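Local structure of PrimPol AEP domain (PP-N190) (Cyanophage S-2L, 6ZP9) at residues S122-W127 against V161-G166. The protein is the archaeo-eukaryotic primase domain of a cyanophage primase-polymerase, which probably synthesises the phage's DNA and its primers. Numbering follows the deposited sequence. Where two conformers were deposited one is given.
Sequences SIHHYW and VMRLAG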
loop_
_atom_site.group_PDB
_atom_site.type_symbol
_atom_site.label_atom_id
_atom_site.label_comp_id
_atom_site.label_asym_id
_atom_site.label_seq_id
_atom_site.Cartn_x
_atom_site.Cartn_y
_atom_site.Cartn_z
ATOM N N SER A 122 -1.363 -11.890 2.978
ATOM C CA SER A 122 -2.456 -10.929 2.930
ATOM C C SER A 122 -2.607 -10.329 1.538
ATOM O O SER A 122 -1.621 -10.092 0.835
ATOM C CB SER A 122 -2.197 -9.749 3.906
ATOM O OG SER A 122 -2.163 -10.211 5.245
ATOM N N ILE A 123 -3.850 -10.127 1.146
ATOM C CA ILE A 123 -4.214 -9.269 0.025
ATOM C C ILE A 123 -4.263 -7.833 0.527
ATOM O O ILE A 123 -4.706 -7.571 1.659
ATOM C CB ILE A 123 -5.575 -9.701 -0.556
ATOM C CG1 ILE A 123 -5.540 -11.166 -1.024
ATOM C CG2 ILE A 123 -6.061 -8.724 -1.651
ATOM C CD1 ILE A 123 -4.564 -11.462 -2.165
ATOM N N HIS A 124 -3.812 -6.893 -0.297
ATOM C CA HIS A 124 -3.921 -5.472 0.010
ATOM C C HIS A 124 -5.042 -4.853 -0.820
ATOM O O HIS A 124 -5.130 -5.094 -2.030
ATOM C CB HIS A 124 -2.595 -4.759 -0.259
ATOM C CG HIS A 124 -1.516 -5.118 0.718
ATOM N ND1 HIS A 124 -0.271 -4.524 0.711
ATOM C CD2 HIS A 124 -1.499 -6.013 1.733
ATOM C CE1 HIS A 124 0.463 -5.032 1.685
ATOM N NE2 HIS A 124 -0.259 -5.937 2.321
ATOM N N HIS A 125 -5.901 -4.073 -0.167
ATOM C CA HIS A 125 -7.046 -3.434 -0.803
ATOM C C HIS A 125 -6.859 -1.926 -0.774
ATOM O O HIS A 125 -6.520 -1.368 0.270
ATOM C CB HIS A 125 -8.350 -3.800 -0.087
ATOM C CG HIS A 125 -8.460 -5.250 0.250
ATOM N ND1 HIS A 125 -9.090 -6.158 -0.573
ATOM C CD2 HIS A 125 -8.015 -5.953 1.318
ATOM C CE1 HIS A 125 -9.025 -7.360 -0.027
ATOM N NE2 HIS A 125 -8.378 -7.263 1.120
ATOM N N TYR A 126 -7.093 -1.270 -1.906
ATOM C CA TYR A 126 -6.961 0.176 -2.018
ATOM C C TYR A 126 -8.237 0.822 -2.554
ATOM O O TYR A 126 -8.847 0.327 -3.506
ATOM C CB TYR A 126 -5.829 0.552 -2.951
ATOM C CG TYR A 126 -4.427 0.289 -2.466
ATOM C CD1 TYR A 126 -3.854 -0.973 -2.593
ATOM C CD2 TYR A 126 -3.657 1.317 -1.945
ATOM C CE1 TYR A 126 -2.556 -1.201 -2.201
ATOM C CE2 TYR A 126 -2.366 1.098 -1.543
ATOM C CZ TYR A 126 -1.817 -0.155 -1.678
ATOM O OH TYR A 126 -0.516 -0.368 -1.287
ATOM N N TRP A 127 -8.606 1.958 -1.972
ATOM C CA TRP A 127 -9.686 2.798 -2.477
ATOM C C TRP A 127 -9.088 4.176 -2.750
ATOM O O TRP A 127 -8.681 4.879 -1.815
ATOM C CB TRP A 127 -10.844 2.874 -1.479
ATOM C CG TRP A 127 -11.596 1.578 -1.254
ATOM C CD1 TRP A 127 -12.799 1.212 -1.809
ATOM C CD2 TRP A 127 -11.214 0.503 -0.389
ATOM N NE1 TRP A 127 -13.175 -0.031 -1.348
ATOM C CE2 TRP A 127 -12.226 -0.485 -0.473
ATOM C CE3 TRP A 127 -10.114 0.273 0.445
ATOM C CZ2 TRP A 127 -12.163 -1.685 0.238
ATOM C CZ3 TRP A 127 -10.055 -0.929 1.155
ATOM C CH2 TRP A 127 -11.077 -1.888 1.046
ATOM N N VAL A 161 3.928 2.557 5.211
ATOM C CA VAL A 161 4.457 1.996 3.971
ATOM C C VAL A 161 3.669 0.744 3.620
ATOM O O VAL A 161 3.160 0.042 4.499
ATOM C CB VAL A 161 5.972 1.690 4.063
ATOM C CG1 VAL A 161 6.761 2.936 4.396
ATOM C CG2 VAL A 161 6.254 0.578 5.077
ATOM N N MET A 162 3.582 0.435 2.333
ATOM C CA MET A 162 2.900 -0.753 1.840
ATOM C C MET A 162 3.764 -1.431 0.790
ATOM O O MET A 162 4.503 -0.771 0.054
ATOM C CB MET A 162 1.525 -0.345 1.284
ATOM C CG MET A 162 0.500 0.173 2.283
ATOM S SD MET A 162 -0.099 -1.075 3.407
ATOM C CE MET A 162 -1.255 -1.736 2.253
ATOM N N ARG A 163 3.649 -2.757 0.716
ATOM C CA ARG A 163 4.409 -3.548 -0.250
ATOM C C ARG A 163 4.263 -2.979 -1.653
ATOM O O ARG A 163 3.157 -2.652 -2.095
ATOM C CB ARG A 163 3.904 -4.952 -0.265
ATOM C CG ARG A 163 4.419 -5.809 0.863
ATOM C CD ARG A 163 5.905 -6.113 0.817
ATOM N NE ARG A 163 6.252 -6.899 1.966
ATOM C CZ ARG A 163 6.481 -8.183 1.931
ATOM N NH1 ARG A 163 6.722 -8.818 3.029
ATOM N NH2 ARG A 163 6.496 -8.800 0.823
ATOM N N LEU A 164 5.386 -2.849 -2.362
ATOM C CA LEU A 164 5.433 -2.276 -3.700
ATOM C C LEU A 164 5.235 -3.366 -4.759
ATOM O O LEU A 164 5.898 -4.411 -4.717
ATOM C CB LEU A 164 6.773 -1.556 -3.880
ATOM C CG LEU A 164 7.088 -0.959 -5.245
ATOM C CD1 LEU A 164 6.085 0.144 -5.607
ATOM C CD2 LEU A 164 8.538 -0.449 -5.293
ATOM N N ALA A 165 4.315 -3.127 -5.700
ATOM C CA ALA A 165 4.078 -4.065 -6.796
ATOM C C ALA A 165 5.327 -4.203 -7.654
ATOM O O ALA A 165 6.111 -3.266 -7.796
ATOM C CB ALA A 165 2.914 -3.599 -7.674
ATOM N N GLY A 166 5.513 -5.393 -8.223
ATOM C CA GLY A 166 6.616 -5.625 -9.130
ATOM C C GLY A 166 7.929 -5.994 -8.486
ATOM O O GLY A 166 8.921 -6.171 -9.212
HETATM O O HOH W 1 0.521 -2.705 -1.285
#
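Strands 123-127 and 161-163 belong to different antiparallel sheets, their axes passing 9.3 Å apart at 123°; His124 and Tyr126 meet Met162 through side chains alone, while one water joins both to the backbone O of Arg163. In the conformer described here, Met162 is bent at both chi2 (-69°) and chi3 (-81°), which folds its methyl over one face of the His124 imidazole; CE lies 3.7 Å from the ring centroid, a CH-pi contact, with the sulfur farther off and oblique. In that copy the methyl also packs obliquely against the Tyr126 ring, while Tyr126 OH abuts Met162 CB at 3.3 Å. Arg163 adds its CB and CG beside His124 CE1 before its guanidinium leads away to His169. Three bonds hold the water, in the plane of both rings: 2.8 Å from His124 ND1, 2.6 Å from Tyr126 OH, and donated to Arg163 O at 2.8 Å. The bond to ND1 probably helps to fix the turn of the imidazole, whose NE2 is also hydrogen-bonded. Tyr126 stacks on Phe114, whereas Met162 pairs through its backbone with Ile70 of the other sheet. Ser122-Ile123-His124 matches the sxH motif of archaeo-eukaryotic primases, so this buried, water-bridged junction between the sheets probably lies beside the nucleotide site and positions the motif histidine.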